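Local coordinates for protein glutathione S-transferase 2 (Heligmosomoides polygyrus, PDB 1TW9) that probably catalyses the conjugation of glutathione to electrophilic substrates, releasing a halide, as a sigma-class member of the glutathione transferase superfamily, at residues N10-G13 and A14-A18. Numbering follows the deposited sequence.
Sequences NGRG and AGECA
In the thioredoxin-like N-terminal domain of this glutathione transferase, the turn that leads from strand 4-9 into helix 16-24 brings Arg12 against Glu16, four residues on. The stems meet first, CB of Arg12 3.8 Å from CB of Glu16, and the carboxylate then lies against the methylenes, CD of Glu16 4.0 Å from CG of Arg12. Glu16 sends CG anti to its backbone N (chi1 -171°) and then bends at chi2, which folds the carboxylate back over the Arg12 stem. The two do not form a salt bridge: NE of Arg12 stays 6.1 Å from OE1 of Glu16, and the guanidinium is turned 75° from the carboxylate plane. Arg12 NH1 bonds instead to the carbonyl O of Thr204, and both Glu16 oxygens are engaged, OE1 by Arg19 and OE2 by Arg201, Trp197 and Gln20, an array that probably stabilises the buried negative charge. Were Glu16 an alanine, Trp197 NE1 would probably lose its acceptor, Arg19 and Arg201 their anionic mate, and the Arg12 methylenes their cover. In the backbone, Gly15 N makes a weak bond to Arg12 O (3.1 Å), while a water links Gly13 O to Cys17 N. The Ala14 N-H bonds to Tyr8 OH, near the end of strand 4-9; farther along, Cys17 and Ala18 pack on helix 64-75, and Cys17 also meets helix 155-170.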
ATOM      1  N   ASN A  10     -11.828 -17.930  -7.303  1.00 30.09           N
ATOM      2  CA  ASN A  10     -12.505 -18.724  -6.272  1.00 29.42           C
ATOM      3  C   ASN A  10     -11.514 -19.160  -5.232  1.00 29.69           C
ATOM      4  O   ASN A  10     -11.085 -20.298  -5.176  1.00 30.04           O
ATOM      5  CB  ASN A  10     -13.265 -19.956  -6.811  1.00 29.77           C
ATOM      6  CG  ASN A  10     -14.079 -20.634  -5.747  1.00 28.13           C
ATOM      7  OD1 ASN A  10     -14.380 -20.035  -4.738  1.00 30.44           O
ATOM      8  ND2 ASN A  10     -14.434 -21.896  -5.983  1.00 27.15           N
ATOM      9  N   GLY A  11     -11.185 -18.208  -4.395  1.00 31.14           N
ATOM     10  CA  GLY A  11     -10.374 -18.426  -3.253  1.00 30.48           C
ATOM     11  C   GLY A  11     -10.337 -17.229  -2.349  1.00 30.74           C
ATOM     12  O   GLY A  11     -10.848 -16.190  -2.666  1.00 30.48           O
ATOM     13  N   ARG A  12      -9.684 -17.424  -1.212  1.00 31.55           N
ATOM     14  CA  ARG A  12      -9.525 -16.368  -0.209  1.00 31.11           C
ATOM     15  C   ARG A  12      -8.524 -15.384  -0.806  1.00 32.68           C
ATOM     16  O   ARG A  12      -8.907 -14.336  -1.292  1.00 33.20           O
ATOM     17  CB  ARG A  12      -9.046 -16.920   1.163  1.00 31.88           C
ATOM     18  CG  ARG A  12     -10.033 -17.893   1.785  1.00 31.24           C
ATOM     19  CD  ARG A  12      -9.583 -18.409   3.123  1.00 32.99           C
ATOM     20  NE  ARG A  12      -8.268 -19.073   3.031  1.00 40.41           N
ATOM     21  CZ  ARG A  12      -8.105 -20.292   2.568  1.00 37.57           C
ATOM     22  NH1 ARG A  12      -9.165 -21.000   2.258  1.00 38.11           N
ATOM     23  NH2 ARG A  12      -6.909 -20.861   2.509  1.00 39.67           N
ATOM     24  N   GLY A  13      -7.243 -15.722  -0.750  1.00 32.98           N
ATOM     25  CA  GLY A  13      -6.213 -14.994  -1.465  1.00 33.42           C
ATOM     26  C   GLY A  13      -6.249 -13.522  -1.222  1.00 33.05           C
ATOM     27  O   GLY A  13      -6.460 -13.076  -0.102  1.00 33.90           O
ATOM     28  N   ALA A  14      -6.077 -12.767  -2.299  1.00 32.83           N
ATOM     29  CA  ALA A  14      -6.087 -11.321  -2.285  1.00 33.60           C
ATOM     30  C   ALA A  14      -7.431 -10.673  -2.160  1.00 32.68           C
ATOM     31  O   ALA A  14      -7.499  -9.473  -1.957  1.00 33.81           O
ATOM     32  CB  ALA A  14      -5.366 -10.797  -3.545  1.00 34.70           C
ATOM     33  N   GLY A  15      -8.511 -11.453  -2.302  1.00 32.78           N
ATOM     34  CA  GLY A  15      -9.878 -10.933  -2.225  1.00 32.92           C
ATOM     35  C   GLY A  15     -10.460 -10.956  -0.807  1.00 32.28           C
ATOM     36  O   GLY A  15     -11.358 -10.218  -0.483  1.00 33.92           O
ATOM     37  N   GLU A  16      -9.875 -11.764   0.076  1.00 32.64           N
ATOM     38  CA  GLU A  16     -10.516 -12.106   1.329  1.00 30.59           C
ATOM     39  C   GLU A  16     -10.627 -10.932   2.301  1.00 32.10           C
ATOM     40  O   GLU A  16     -11.609 -10.834   2.990  1.00 32.58           O
ATOM     41  CB  GLU A  16      -9.810 -13.250   1.988  1.00 31.77           C
ATOM     42  CG  GLU A  16     -10.493 -13.857   3.205  1.00 29.97           C
ATOM     43  CD  GLU A  16     -11.838 -14.479   2.961  1.00 31.84           C
ATOM     44  OE1 GLU A  16     -12.247 -14.672   1.800  1.00 34.06           O
ATOM     45  OE2 GLU A  16     -12.493 -14.824   3.969  1.00 31.82           O
ATOM     46  N   CYS A  17      -9.617 -10.078   2.378  1.00 31.75           N
ATOM     47  CA  CYS A  17      -9.695  -8.971   3.371  1.00 33.73           C
ATOM     48  C   CYS A  17     -10.884  -8.098   3.012  1.00 34.67           C
ATOM     49  O   CYS A  17     -11.761  -7.823   3.855  1.00 32.71           O
ATOM     50  CB  CYS A  17      -8.332  -8.300   3.435  1.00 34.16           C
ATOM     51  SG  CYS A  17      -8.307  -6.975   4.650  1.00 36.40           S
ATOM     52  N   ALA A  18     -11.029  -7.798   1.726  1.00 33.09           N
ATOM     53  CA  ALA A  18     -12.209  -7.056   1.290  1.00 31.63           C
ATOM     54  C   ALA A  18     -13.529  -7.734   1.739  1.00 32.64           C
ATOM     55  O   ALA A  18     -14.487  -7.062   2.231  1.00 31.30           O
ATOM     56  CB  ALA A  18     -12.128  -6.783  -0.153  1.00 33.49           C
TER
HETATM   57  O   HOH W   1      -6.787 -10.763   1.519  1.00 22.74           O